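N-methyltransferase (Streptoalloteichus sp. ATCC 53650, PDB 5BSZ) probably transfers a methyl group from S-adenosylmethionine to a sugar amine, as a sugar N-methyltransferase associated with kedarcidin, a trideoxysugar being the likely acceptor. Local coordinates at residues A[210-213]-A[214-217]; A[126-129]-A[130-134]. One frame throughout, in Å; residues are numbered along the deposited sequence.

How the interactions relate
Two local contacts, distant in sequence, touch: interaction 2 comes first along the chain, within helix 124-135, and interaction 1 follows where the loop after strand 198-209 turns into helix 213-222, their centres about 13 Å apart. Leu127 joins them, its CB lying 3.9 Å from Phe211 CZ and its CD2 3.6 Å from Asp215 O. Helix 124-135 is the crossover between the parallel strands 110-113 and 143-146, whereas helix 213-222 comes after strand 198-209 of the separate antiparallel sheet and leads into strand 225-230 at the edge of the mixed sheet. The contact between the two helices therefore joins the return from the antiparallel sheet to the methyltransferase core.

Interaction 1 of 2, residues A[210-213]-A[214-217]; sequences LFPA and EDYL
Phe211 turns its ring edge toward the face of Tyr216 in a T-shaped stack, centroids 5.7 Å apart and planes at 79°. The same pair also meets closer to the backbone, where Phe211 CB lies 3.6 Å from Tyr216 CE2. One water accepts hydrogen bonds from Phe211 N, at 2.9 Å, and from Tyr216 OH, at 2.6 Å, and so links the end of the tyrosine back to the loop. At another part of the phenylalanine edge, Asp215 OD2 approaches CD2 of Phe211 to 3.6 Å; this oxygen is also hydrogen-bonded to Thr124 OG1. In Asp215, CG sits anti to the carbonyl carbon (chi1 -80°), which brings the carboxylate beside the Phe211 and Pro212 rings.

Pro212 is the N-cap residue, and its O accepts a bond from Asp215 N at 2.9 Å, with the donor above the carbonyl plane. Leu217 N then bonds Ala213 O at 3.2 Å, nearly in line with the carbonyl, as the regular helix takes over. The bent chain of Glu214 folds back until OE2 is 3.3 Å from Pro212 CB.

Farther out, Trp149 N bonds Tyr216 OH, and Phe241 of strand 240-245 stacks with the Tyr216 ring. Phe211 and Asp215 both rest on Leu127, so the start of helix 213-222 touches strand 240-245 through Tyr216 and helix 124-135 through Asp215.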
loop_
_atom_site.group_PDB
_atom_site.type_symbol
_atom_site.label_atom_id
_atom_site.label_comp_id
_atom_site.label_asym_id
_atom_site.label_seq_id
_atom_site.Cartn_x
_atom_site.Cartn_y
_atom_site.Cartn_z
ATOM N N LEU A 210 6.623 21.315 -18.673
ATOM C CA LEU A 210 7.845 21.963 -19.021
ATOM C C LEU A 210 7.632 22.891 -20.217
ATOM O O LEU A 210 7.496 22.414 -21.362
ATOM C CB LEU A 210 8.916 20.896 -19.318
ATOM C CG LEU A 210 9.186 19.878 -18.206
ATOM C CD1 LEU A 210 10.007 18.672 -18.695
ATOM C CD2 LEU A 210 9.873 20.590 -17.063
ATOM N N PHE A 211 7.461 24.187 -19.952
ATOM C CA PHE A 211 7.239 25.148 -21.044
ATOM C C PHE A 211 8.531 25.813 -21.434
ATOM O O PHE A 211 9.315 26.222 -20.566
ATOM C CB PHE A 211 6.265 26.265 -20.664
ATOM C CG PHE A 211 4.881 25.819 -20.357
ATOM C CD1 PHE A 211 4.428 25.789 -19.064
ATOM C CD2 PHE A 211 3.990 25.517 -21.376
ATOM C CE1 PHE A 211 3.129 25.399 -18.790
ATOM C CE2 PHE A 211 2.698 25.153 -21.116
ATOM C CZ PHE A 211 2.238 25.116 -19.808
ATOM N N PRO A 212 8.798 25.913 -22.748
ATOM C CA PRO A 212 9.983 26.697 -23.092
ATOM C C PRO A 212 9.785 28.186 -22.800
ATOM O O PRO A 212 8.660 28.668 -22.751
ATOM C CB PRO A 212 10.131 26.467 -24.621
ATOM C CG PRO A 212 8.869 25.862 -25.114
ATOM C CD PRO A 212 8.153 25.269 -23.905
ATOM N N ALA A 213 10.873 28.913 -22.660
ATOM C CA ALA A 213 10.858 30.370 -22.459
ATOM C C ALA A 213 9.860 31.083 -23.344
ATOM O O ALA A 213 9.151 31.958 -22.844
ATOM C CB ALA A 213 12.277 30.938 -22.653
ATOM N N GLU A 214 9.753 30.712 -24.632
ATOM C CA GLU A 214 8.912 31.473 -25.578
ATOM C C GLU A 214 7.461 31.451 -25.143
ATOM O O GLU A 214 6.691 32.370 -25.486
ATOM C CB GLU A 214 8.806 30.884 -27.005
ATOM C CG GLU A 214 10.008 30.293 -27.695
ATOM C CD GLU A 214 10.467 28.951 -27.154
ATOM O OE1 GLU A 214 10.143 27.847 -27.677
ATOM O OE2 GLU A 214 11.306 29.076 -26.256
ATOM N N ASP A 215 7.041 30.321 -24.557
ATOM C CA ASP A 215 5.620 30.139 -24.228
ATOM C C ASP A 215 5.232 31.096 -23.091
ATOM O O ASP A 215 4.105 31.602 -23.036
ATOM C CB ASP A 215 5.351 28.713 -23.754
ATOM C CG ASP A 215 5.240 27.727 -24.901
ATOM O OD1 ASP A 215 5.488 28.198 -26.030
ATOM O OD2 ASP A 215 4.855 26.551 -24.672
ATOM N N TYR A 216 6.165 31.321 -22.172
ATOM C CA TYR A 216 5.873 32.228 -21.023
ATOM C C TYR A 216 5.815 33.682 -21.503
ATOM O O TYR A 216 4.964 34.475 -21.138
ATOM C CB TYR A 216 7.005 32.105 -20.021
ATOM C CG TYR A 216 6.934 30.857 -19.086
ATOM C CD1 TYR A 216 6.032 30.797 -18.026
ATOM C CD2 TYR A 216 7.790 29.770 -19.255
ATOM C CE1 TYR A 216 5.951 29.674 -17.186
ATOM C CE2 TYR A 216 7.726 28.642 -18.401
ATOM C CZ TYR A 216 6.813 28.624 -17.356
ATOM O OH TYR A 216 6.760 27.558 -16.518
ATOM N N LEU A 217 6.775 34.036 -22.350
ATOM C CA LEU A 217 6.873 35.399 -22.878
ATOM C C LEU A 217 5.636 35.680 -23.718
ATOM O O LEU A 217 5.041 36.751 -23.583
ATOM C CB LEU A 217 8.139 35.578 -23.720
ATOM C CG LEU A 217 9.426 35.538 -22.913
ATOM C CD1 LEU A 217 10.608 35.422 -23.888
ATOM C CD2 LEU A 217 9.620 36.782 -22.067
HETATM O O HOH W 1 7.578 25.183 -17.188
#

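Interaction 2 of 2, residues A[126-129]-A[130-134]; sequences ELAR and AVRAM
Helix 124-135, the crossover of a beta-alpha-beta unit, brings Arg132 back over the preceding turn, where its guanidinium covers Ala128. The oxygen of Ala128 sits 3.6 Å above the centre of one guanidinium face, while NH1 and NH2 of Arg132 both come within 3.8 Å of Ala128 CB. The chain starts with CG anti to the backbone N (chi1 -151°) and then bends at chi2 and chi3, which carries the flat group back along the helix. That same Ala128 O accepts the backbone bond from Arg132 N, 2.9 Å long at 160°, so one carbonyl meets both ends of the arginine, by a hydrogen bond at the backbone and by face contact at the guanidinium. A serine in place of Arg132, lacking the long chain and its guanidinium, would probably leave Ala128 CB and the Ala128 carbonyl oxygen without this cover.

In this Rossmann-like methyltransferase fold the helix connects parallel strands 110-113 and 143-146, and its buried side carries Val131 and Met134. Val131 CG2 lies 3.3 Å from Leu127 O, which is bonded in its carbonyl plane by Val131 N at 3.0 Å; the valine also packs on Leu144 and Ile146. Ala130 N continues the regular pattern with a nearly straight bond to Glu126 O, at 175°. Outward from these turns, Glu126 OE1 accepts a bond from Ala122 N, and its OE2 is hydrogen-bonded to Gly1 N of the second subunit. The side chain of Ala130 is about 5 Å from that of Met99, a residue that binds S-adenosyl-L-homocysteine.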
loop_
_atom_site.group_PDB
_atom_site.type_symbol
_atom_site.label_atom_id
_atom_site.label_comp_id
_atom_site.label_asym_id
_atom_site.label_seq_id
_atom_site.Cartn_x
_atom_site.Cartn_y
_atom_site.Cartn_z
ATOM N N GLU A 126 -3.800 26.935 -21.717
ATOM C CA GLU A 126 -4.087 27.077 -20.295
ATOM C C GLU A 126 -3.117 28.006 -19.557
ATOM O O GLU A 126 -3.519 28.821 -18.691
ATOM C CB GLU A 126 -4.115 25.684 -19.607
ATOM C CG GLU A 126 -4.848 25.753 -18.277
ATOM C CD GLU A 126 -5.144 24.381 -17.699
ATOM O OE1 GLU A 126 -4.318 23.462 -17.930
ATOM O OE2 GLU A 126 -6.167 24.258 -16.981
ATOM N N LEU A 127 -1.849 27.969 -19.943
ATOM C CA LEU A 127 -0.882 28.915 -19.444
ATOM C C LEU A 127 -1.323 30.356 -19.734
ATOM O O LEU A 127 -1.345 31.227 -18.826
ATOM C CB LEU A 127 0.502 28.624 -20.047
ATOM C CG LEU A 127 1.666 29.531 -19.733
ATOM C CD1 LEU A 127 1.939 29.422 -18.243
ATOM C CD2 LEU A 127 2.892 29.244 -20.588
ATOM N N ALA A 128 -1.696 30.575 -20.996
ATOM C CA ALA A 128 -2.205 31.884 -21.428
ATOM C C ALA A 128 -3.430 32.284 -20.637
ATOM O O ALA A 128 -3.510 33.463 -20.260
ATOM C CB ALA A 128 -2.450 31.965 -22.952
ATOM N N ARG A 129 -4.334 31.361 -20.316
ATOM C CA ARG A 129 -5.509 31.712 -19.520
ATOM C C ARG A 129 -5.188 32.174 -18.114
ATOM O O ARG A 129 -5.753 33.183 -17.641
ATOM C CB ARG A 129 -6.533 30.576 -19.431
ATOM C CG ARG A 129 -7.814 30.896 -20.173
ATOM C CD ARG A 129 -8.658 29.658 -20.422
ATOM N NE ARG A 129 -8.868 28.952 -19.177
ATOM C CZ ARG A 129 -9.955 29.056 -18.428
ATOM N NH1 ARG A 129 -10.955 29.858 -18.782
ATOM N NH2 ARG A 129 -10.015 28.350 -17.318
ATOM N N ALA A 130 -4.306 31.427 -17.433
ATOM C CA ALA A 130 -3.792 31.852 -16.113
ATOM C C ALA A 130 -3.145 33.244 -16.166
ATOM O O ALA A 130 -3.312 34.050 -15.285
ATOM C CB ALA A 130 -2.769 30.869 -15.545
ATOM N N VAL A 131 -2.306 33.507 -17.157
ATOM C CA VAL A 131 -1.575 34.764 -17.202
ATOM C C VAL A 131 -2.543 35.907 -17.504
ATOM O O VAL A 131 -2.411 37.021 -16.961
ATOM C CB VAL A 131 -0.442 34.668 -18.234
ATOM C CG1 VAL A 131 0.217 36.017 -18.437
ATOM C CG2 VAL A 131 0.594 33.641 -17.741
ATOM N N ARG A 132 -3.527 35.624 -18.345
ATOM C CA ARG A 132 -4.582 36.606 -18.570
ATOM C C ARG A 132 -5.358 36.948 -17.299
ATOM O O ARG A 132 -5.676 38.129 -17.016
ATOM C CB ARG A 132 -5.508 36.122 -19.676
ATOM C CG ARG A 132 -6.175 37.235 -20.470
ATOM C CD ARG A 132 -6.177 36.938 -21.989
ATOM N NE ARG A 132 -6.372 35.505 -22.257
ATOM C CZ ARG A 132 -5.592 34.687 -22.986
ATOM N NH1 ARG A 132 -4.491 35.118 -23.651
ATOM N NH2 ARG A 132 -5.956 33.389 -23.026
ATOM N N ALA A 133 -5.720 35.918 -16.544
ATOM C CA ALA A 133 -6.511 36.152 -15.350
ATOM C C ALA A 133 -5.695 36.968 -14.362
ATOM O O ALA A 133 -6.276 37.814 -13.717
ATOM C CB ALA A 133 -6.950 34.857 -14.679
ATOM N N MET A 134 -4.403 36.646 -14.178
ATOM C CA MET A 134 -3.475 37.485 -13.424
ATOM C C MET A 134 -3.402 38.945 -13.915
ATOM O O MET A 134 -3.512 39.857 -13.108
ATOM C CB MET A 134 -2.048 36.906 -13.343
ATOM C CG MET A 134 -2.053 35.581 -12.543
ATOM S SD MET A 134 -0.459 34.762 -12.766
ATOM C CE MET A 134 -0.998 33.186 -12.103
#